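Local coordinates for probable N-acetyl-gamma-glutamyl-phosphate reductase, chloroplastic (PDB 1XYG), which probably catalyses, as a homotetramer, the NADP-dependent interconversion of N-acetylglutamyl 5-phosphate and N-acetylglutamate 5-semialdehyde, a step of arginine biosynthesis in the chloroplast, at residues L170-L175 with S257-E262; P174-N179 with Q230-V235. All blocks are in the same frame, centred on the assembly; numbering follows the deposited sequence.

Interaction 1 (L170-L175 with S257-E262); sequences LPLVPL and STIYVE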
ATOM      1  N   LEU A 170       2.882  14.875 -25.243  1.00 27.51           N
ATOM      2  CA  LEU A 170       2.910  13.786 -26.218  1.00 27.30           C
ATOM      3  C   LEU A 170       1.551  13.633 -26.919  1.00 28.27           C
ATOM      4  O   LEU A 170       1.492  13.515 -28.143  1.00 26.39           O
ATOM      5  CB  LEU A 170       3.337  12.472 -25.550  1.00 27.54           C
ATOM      6  CG  LEU A 170       4.846  12.353 -25.306  1.00 24.99           C
ATOM      7  CD1 LEU A 170       5.152  11.068 -24.552  1.00 25.42           C
ATOM      8  CD2 LEU A 170       5.576  12.392 -26.639  1.00 24.86           C
ATOM      9  N   PRO A 171       0.446  13.623 -26.153  1.00 29.43           N
ATOM     10  CA  PRO A 171      -0.858  13.489 -26.805  1.00 29.32           C
ATOM     11  C   PRO A 171      -1.375  14.773 -27.465  1.00 31.01           C
ATOM     12  O   PRO A 171      -1.883  14.740 -28.582  1.00 31.04           O
ATOM     13  CB  PRO A 171      -1.770  13.038 -25.662  1.00 29.98           C
ATOM     14  CG  PRO A 171      -1.131  13.654 -24.463  1.00 28.59           C
ATOM     15  CD  PRO A 171       0.323  13.357 -24.709  1.00 27.97           C
ATOM     16  N   LEU A 172      -1.230  15.903 -26.779  1.00 31.07           N
ATOM     17  CA  LEU A 172      -1.748  17.168 -27.287  1.00 29.80           C
ATOM     18  C   LEU A 172      -1.027  17.851 -28.441  1.00 30.76           C
ATOM     19  O   LEU A 172      -1.675  18.473 -29.291  1.00 29.31           O
ATOM     20  CB  LEU A 172      -1.896  18.168 -26.138  1.00 27.75           C
ATOM     21  CG  LEU A 172      -2.796  17.734 -24.976  1.00 29.47           C
ATOM     22  CD1 LEU A 172      -3.034  18.921 -24.052  1.00 27.33           C
ATOM     23  CD2 LEU A 172      -4.125  17.192 -25.519  1.00 26.89           C
ATOM     24  N   VAL A 173       0.298  17.755 -28.484  1.00 31.17           N
ATOM     25  CA  VAL A 173       1.043  18.417 -29.552  1.00 32.09           C
ATOM     26  C   VAL A 173       0.571  18.004 -30.943  1.00 32.36           C
ATOM     27  O   VAL A 173       0.241  18.857 -31.761  1.00 33.58           O
ATOM     28  CB  VAL A 173       2.558  18.179 -29.409  1.00 32.12           C
ATOM     29  CG1 VAL A 173       3.284  18.735 -30.617  1.00 31.05           C
ATOM     30  CG2 VAL A 173       3.059  18.850 -28.134  1.00 30.41           C
ATOM     31  N   PRO A 174       0.524  16.693 -31.229  1.00 33.10           N
ATOM     32  CA  PRO A 174       0.075  16.218 -32.543  1.00 32.74           C
ATOM     33  C   PRO A 174      -1.352  16.674 -32.867  1.00 32.92           C
ATOM     34  O   PRO A 174      -1.656  17.026 -34.004  1.00 30.77           O
ATOM     35  CB  PRO A 174       0.155  14.701 -32.406  1.00 32.92           C
ATOM     36  CG  PRO A 174       1.265  14.514 -31.447  1.00 33.29           C
ATOM     37  CD  PRO A 174       0.993  15.566 -30.407  1.00 32.18           C
ATOM     38  N   LEU A 175      -2.225  16.656 -31.861  1.00 33.54           N
ATOM     39  CA  LEU A 175      -3.617  17.057 -32.053  1.00 32.95           C
ATOM     40  C   LEU A 175      -3.753  18.543 -32.344  1.00 34.75           C
ATOM     41  O   LEU A 175      -4.575  18.935 -33.172  1.00 36.07           O
ATOM     42  CB  LEU A 175      -4.459  16.679 -30.829  1.00 31.97           C
ATOM     43  CG  LEU A 175      -4.527  15.175 -30.505  1.00 30.66           C
ATOM     44  CD1 LEU A 175      -5.424  14.946 -29.318  1.00 31.95           C
ATOM     45  CD2 LEU A 175      -5.046  14.394 -31.704  1.00 29.81           C
ATOM     46  N   SER A 257      -2.345  11.432 -16.640  1.00 24.30           N
ATOM     47  CA  SER A 257      -2.977  12.714 -16.861  1.00 23.85           C
ATOM     48  C   SER A 257      -4.274  12.360 -17.558  1.00 24.01           C
ATOM     49  O   SER A 257      -4.272  11.624 -18.541  1.00 23.30           O
ATOM     50  CB  SER A 257      -2.147  13.621 -17.771  1.00 22.18           C
ATOM     51  OG  SER A 257      -1.128  14.277 -17.041  1.00 25.05           O
ATOM     52  N   THR A 258      -5.382  12.829 -17.004  1.00 24.47           N
ATOM     53  CA  THR A 258      -6.680  12.619 -17.622  1.00 25.95           C
ATOM     54  C   THR A 258      -6.935  14.006 -18.219  1.00 24.47           C
ATOM     55  O   THR A 258      -7.134  14.980 -17.490  1.00 24.24           O
ATOM     56  CB  THR A 258      -7.753  12.275 -16.589  1.00 23.98           C
ATOM     57  OG1 THR A 258      -7.348  11.122 -15.844  1.00 23.53           O
ATOM     58  CG2 THR A 258      -9.076  11.991 -17.288  1.00 23.63           C
ATOM     59  N   ILE A 259      -6.904  14.080 -19.545  1.00 24.35           N
ATOM     60  CA  ILE A 259      -7.048  15.338 -20.260  1.00 23.33           C
ATOM     61  C   ILE A 259      -8.408  15.562 -20.905  1.00 25.16           C
ATOM     62  O   ILE A 259      -8.848  14.783 -21.743  1.00 26.38           O
ATOM     63  CB  ILE A 259      -5.958  15.427 -21.334  1.00 24.67           C
ATOM     64  CG1 ILE A 259      -4.602  15.146 -20.684  1.00 22.53           C
ATOM     65  CG2 ILE A 259      -5.999  16.778 -22.029  1.00 24.48           C
ATOM     66  CD1 ILE A 259      -3.485  14.995 -21.671  1.00 26.89           C
ATOM     67  N   TYR A 260      -9.057  16.650 -20.518  1.00 25.03           N
ATOM     68  CA  TYR A 260     -10.368  16.983 -21.042  1.00 26.38           C
ATOM     69  C   TYR A 260     -10.264  18.113 -22.053  1.00 27.06           C
ATOM     70  O   TYR A 260      -9.998  19.257 -21.687  1.00 27.06           O
ATOM     71  CB  TYR A 260     -11.278  17.379 -19.884  1.00 26.26           C
ATOM     72  CG  TYR A 260     -11.377  16.301 -18.828  1.00 23.87           C
ATOM     73  CD1 TYR A 260     -12.255  15.227 -18.975  1.00 25.71           C
ATOM     74  CD2 TYR A 260     -10.593  16.355 -17.678  1.00 24.50           C
ATOM     75  CE1 TYR A 260     -12.350  14.225 -17.987  1.00 25.13           C
ATOM     76  CE2 TYR A 260     -10.676  15.365 -16.688  1.00 23.32           C
ATOM     77  CZ  TYR A 260     -11.556  14.308 -16.849  1.00 24.15           C
ATOM     78  OH  TYR A 260     -11.638  13.337 -15.878  1.00 22.58           O
ATOM     79  N   VAL A 261     -10.475  17.785 -23.325  1.00 27.42           N
ATOM     80  CA  VAL A 261     -10.385  18.778 -24.383  1.00 30.01           C
ATOM     81  C   VAL A 261     -11.659  18.931 -25.208  1.00 31.20           C
ATOM     82  O   VAL A 261     -12.539  18.059 -25.215  1.00 29.04           O
ATOM     83  CB  VAL A 261      -9.233  18.447 -25.370  1.00 31.38           C
ATOM     84  CG1 VAL A 261      -7.918  18.344 -24.621  1.00 31.41           C
ATOM     85  CG2 VAL A 261      -9.535  17.155 -26.113  1.00 29.84           C
ATOM     86  N   GLU A 262     -11.727  20.053 -25.912  1.00 32.77           N
ATOM     87  CA  GLU A 262     -12.844  20.368 -26.787  1.00 35.50           C
ATOM     88  C   GLU A 262     -12.343  20.089 -28.196  1.00 35.01           C
ATOM     89  O   GLU A 262     -11.308  20.623 -28.603  1.00 34.09           O
ATOM     90  CB  GLU A 262     -13.201  21.840 -26.658  1.00 38.59           C
ATOM     91  CG  GLU A 262     -14.672  22.115 -26.720  1.00 46.04           C
ATOM     92  CD  GLU A 262     -14.982  23.574 -26.484  1.00 48.79           C
ATOM     93  OE1 GLU A 262     -14.481  24.136 -25.482  1.00 47.22           O
ATOM     94  OE2 GLU A 262     -15.730  24.152 -27.303  1.00 49.90           O
TER
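The first torsions of Leu172 and Ile259 aim their branches at each other. In Leu172, CG stands anti to the carbonyl carbon (chi1 -58°), and both methyls then reach the strand. In Ile259 the two branches are divided. CG1 lies opposite the carbonyl carbon (chi1 -51°) and carries CD1 to Pro171, while CG2 lies opposite the backbone N and faces Leu172.

The closest approach is that of Pro171 CG to Ile259 CD1, at 3.9 Å. The proline ring and the isoleucine chain are nearly perpendicular, and the methyl touches the ring at one carbon. Leu172 CD2 is 4.0 Å from Ile259 CG2 and 4.1 Å from Val261 CG1, so it rests on two branches of the strand at once. Leu172 CD1 adds a looser touch on Ile259 CG2, at 4.2 Å. Leu172 and Val261 lie alongside each other, pointing opposite ways. The contact is apolar and buried.

Residues 170-175 form a helix that is kinked at Pro171 and Pro174, whose N atoms make no bond to the preceding turn. The axes of this segment and of strand 257-262 come within 11.0 Å at their closest, 25° apart in direction. Ile259 and Val261 are two residues apart and so share a face of the strand. Ile321 of the adjacent strand 318-325 continues the apolar floor under Pro171 and Leu172.

Tyr260, between Ile259 and Val261, turns to the other face. There its OH hydrogen-bonds Asp189 OD2 of the second subunit. One face of the sheet thus carries the helix and the other meets a neighbouring chain. This is a mixed sheet with helices packed on one face, as in the semialdehyde dehydrogenase dimerisation domain.

Interaction 2 (P174-N179 with Q230-V235); sequences PLLKAN and QGLSDV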
ATOM      1  N   PRO A 174       0.524  16.693 -31.229  1.00 33.10           N
ATOM      2  CA  PRO A 174       0.075  16.218 -32.543  1.00 32.74           C
ATOM      3  C   PRO A 174      -1.352  16.674 -32.867  1.00 32.92           C
ATOM      4  O   PRO A 174      -1.656  17.026 -34.004  1.00 30.77           O
ATOM      5  CB  PRO A 174       0.155  14.701 -32.406  1.00 32.92           C
ATOM      6  CG  PRO A 174       1.265  14.514 -31.447  1.00 33.29           C
ATOM      7  CD  PRO A 174       0.993  15.566 -30.407  1.00 32.18           C
ATOM      8  N   LEU A 175      -2.225  16.656 -31.861  1.00 33.54           N
ATOM      9  CA  LEU A 175      -3.617  17.057 -32.053  1.00 32.95           C
ATOM     10  C   LEU A 175      -3.753  18.543 -32.344  1.00 34.75           C
ATOM     11  O   LEU A 175      -4.575  18.935 -33.172  1.00 36.07           O
ATOM     12  CB  LEU A 175      -4.459  16.679 -30.829  1.00 31.97           C
ATOM     13  CG  LEU A 175      -4.527  15.175 -30.505  1.00 30.66           C
ATOM     14  CD1 LEU A 175      -5.424  14.946 -29.318  1.00 31.95           C
ATOM     15  CD2 LEU A 175      -5.046  14.394 -31.704  1.00 29.81           C
ATOM     16  N   LEU A 176      -2.953  19.370 -31.673  1.00 35.92           N
ATOM     17  CA  LEU A 176      -2.992  20.815 -31.897  1.00 37.48           C
ATOM     18  C   LEU A 176      -2.388  21.137 -33.263  1.00 39.02           C
ATOM     19  O   LEU A 176      -2.897  21.988 -33.995  1.00 37.86           O
ATOM     20  CB  LEU A 176      -2.208  21.548 -30.803  1.00 36.29           C
ATOM     21  CG  LEU A 176      -2.851  21.622 -29.420  1.00 35.63           C
ATOM     22  CD1 LEU A 176      -1.824  22.048 -28.373  1.00 34.04           C
ATOM     23  CD2 LEU A 176      -4.019  22.606 -29.488  1.00 34.63           C
ATOM     24  N   LYS A 177      -1.304  20.449 -33.601  1.00 42.41           N
ATOM     25  CA  LYS A 177      -0.636  20.651 -34.886  1.00 46.38           C
ATOM     26  C   LYS A 177      -1.587  20.391 -36.041  1.00 44.77           C
ATOM     27  O   LYS A 177      -1.542  21.071 -37.068  1.00 42.97           O
ATOM     28  CB  LYS A 177       0.551  19.704 -35.032  1.00 50.75           C
ATOM     29  CG  LYS A 177       1.804  20.195 -34.426  1.00 59.91           C
ATOM     30  CD  LYS A 177       2.936  19.216 -34.564  1.00 65.19           C
ATOM     31  CE  LYS A 177       4.145  19.798 -33.867  1.00 68.80           C
ATOM     32  NZ  LYS A 177       5.328  18.909 -33.881  1.00 72.94           N
ATOM     33  N   ALA A 178      -2.444  19.392 -35.867  1.00 43.20           N
ATOM     34  CA  ALA A 178      -3.403  19.026 -36.899  1.00 42.90           C
ATOM     35  C   ALA A 178      -4.731  19.767 -36.751  1.00 43.04           C
ATOM     36  O   ALA A 178      -5.690  19.475 -37.455  1.00 42.15           O
ATOM     37  CB  ALA A 178      -3.636  17.518 -36.875  1.00 41.44           C
ATOM     38  N   ASN A 179      -4.780  20.729 -35.836  1.00 44.56           N
ATOM     39  CA  ASN A 179      -5.993  21.519 -35.601  1.00 45.14           C
ATOM     40  C   ASN A 179      -7.212  20.645 -35.325  1.00 43.59           C
ATOM     41  O   ASN A 179      -8.326  20.965 -35.752  1.00 41.82           O
ATOM     42  CB  ASN A 179      -6.288  22.401 -36.817  1.00 49.57           C
ATOM     43  CG  ASN A 179      -5.122  23.287 -37.190  1.00 52.55           C
ATOM     44  OD1 ASN A 179      -4.678  24.129 -36.402  1.00 54.27           O
ATOM     45  ND2 ASN A 179      -4.612  23.101 -38.397  1.00 54.30           N
ATOM     46  N   GLN A 230       4.117  26.444 -22.643  1.00 30.72           N
ATOM     47  CA  GLN A 230       5.150  26.790 -23.621  1.00 31.50           C
ATOM     48  C   GLN A 230       5.097  25.807 -24.790  1.00 31.30           C
ATOM     49  O   GLN A 230       5.036  26.205 -25.952  1.00 32.11           O
ATOM     50  CB  GLN A 230       6.542  26.756 -22.977  1.00 31.62           C
ATOM     51  CG  GLN A 230       7.674  27.044 -23.954  1.00 34.19           C
ATOM     52  CD  GLN A 230       9.042  27.024 -23.297  1.00 35.52           C
ATOM     53  OE1 GLN A 230       9.408  27.941 -22.562  1.00 37.71           O
ATOM     54  NE2 GLN A 230       9.804  25.971 -23.558  1.00 34.42           N
ATOM     55  N   GLY A 231       5.112  24.517 -24.475  1.00 32.07           N
ATOM     56  CA  GLY A 231       5.055  23.506 -25.519  1.00 30.90           C
ATOM     57  C   GLY A 231       3.787  23.574 -26.350  1.00 30.40           C
ATOM     58  O   GLY A 231       3.839  23.479 -27.575  1.00 30.61           O
ATOM     59  N   LEU A 232       2.643  23.737 -25.695  1.00 31.13           N
ATOM     60  CA  LEU A 232       1.376  23.812 -26.410  1.00 31.31           C
ATOM     61  C   LEU A 232       1.270  25.108 -27.215  1.00 31.99           C
ATOM     62  O   LEU A 232       0.786  25.109 -28.345  1.00 31.03           O
ATOM     63  CB  LEU A 232       0.202  23.706 -25.436  1.00 29.29           C
ATOM     64  CG  LEU A 232       0.165  22.456 -24.555  1.00 31.29           C
ATOM     65  CD1 LEU A 232      -1.182  22.398 -23.840  1.00 29.69           C
ATOM     66  CD2 LEU A 232       0.387  21.198 -25.394  1.00 29.65           C
ATOM     67  N   SER A 233       1.724  26.212 -26.636  1.00 34.31           N
ATOM     68  CA  SER A 233       1.668  27.494 -27.331  1.00 35.54           C
ATOM     69  C   SER A 233       2.494  27.465 -28.614  1.00 36.83           C
ATOM     70  O   SER A 233       2.076  28.004 -29.639  1.00 35.54           O
ATOM     71  CB  SER A 233       2.172  28.627 -26.432  1.00 35.07           C
ATOM     72  OG  SER A 233       1.282  28.865 -25.358  1.00 35.16           O
ATOM     73  N   ASP A 234       3.666  26.840 -28.559  1.00 38.82           N
ATOM     74  CA  ASP A 234       4.522  26.766 -29.735  1.00 41.49           C
ATOM     75  C   ASP A 234       3.836  26.062 -30.896  1.00 42.40           C
ATOM     76  O   ASP A 234       3.966  26.476 -32.042  1.00 42.40           O
ATOM     77  CB  ASP A 234       5.832  26.044 -29.417  1.00 43.24           C
ATOM     78  CG  ASP A 234       6.718  26.830 -28.469  1.00 46.84           C
ATOM     79  OD1 ASP A 234       6.574  28.072 -28.385  1.00 46.51           O
ATOM     80  OD2 ASP A 234       7.574  26.201 -27.814  1.00 48.20           O
ATOM     81  N   VAL A 235       3.099  25.001 -30.594  1.00 43.11           N
ATOM     82  CA  VAL A 235       2.408  24.245 -31.621  1.00 45.47           C
ATOM     83  C   VAL A 235       1.149  24.957 -32.122  1.00 46.54           C
ATOM     84  O   VAL A 235       0.892  25.009 -33.325  1.00 45.81           O
ATOM     85  CB  VAL A 235       2.039  22.843 -31.090  1.00 46.14           C
ATOM     86  CG1 VAL A 235       0.957  22.928 -30.054  1.00 46.44           C
ATOM     87  CG2 VAL A 235       1.607  21.981 -32.198  1.00 46.13           C
TER
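Leu176 reaches across to Val235 and Leu232, and it carries most of the contact from its helix. Its CG stands beside the backbone N and anti to the carbonyl carbon (chi1 -73°), and chi2 (165°) extends CD1 away from CA to reach the facing helix. CD1 lies 3.8 Å from Leu232 CD2 and 3.9 Å from Leu232 CB. The two leucines are nearly perpendicular, so one methyl of Leu176 meets the flank of the Leu232 side chain, at CB and CD2.

Val235 points at the same leucine, but its conformation is doubtful. CG1 is modelled between the backbone N and the carbonyl carbon (chi1 70°). In the model this leaves it implausibly near Leu232 O. The very short approaches of its methyls to Leu176 and Lys177 therefore need caution.

Lys177 is extended beyond CG. Its aliphatic shaft passes the valine crosswise, and the residue is exposed. The helix ends just after it. Asn179, with positive phi, is the C-prime residue of a Schellman motif, and Asn179 N bonds Leu176 O at 2.9 Å.

Leu176 and Leu232 are buried. Ile181 also packs on Leu176, and Leu172 on Leu232. The chemistry is that of dispersion and exclusion of water: leucine against leucine on the inside, with valine and the lysine methylenes at the solvent edge.

Overall arrangement
Interactions 1 and 2 lie on helix 163-177 and share Pro174 and Leu175. Their centres are 10 Å apart. The helix meets strand 257-262 on one flank, through residues 170-175, and segment 230-235 on an adjacent one, through residues 174-179. The two contacts touch directly where Leu172 CB packs on Leu232 CD2 at 3.9 Å. Leu172 therefore serves both: its methyls touch the strand, and its CB touches Leu232. Both contacts lie away from the active site. They sit on the later turns of the helix that begins at Cys163, the catalytic residue by similarity.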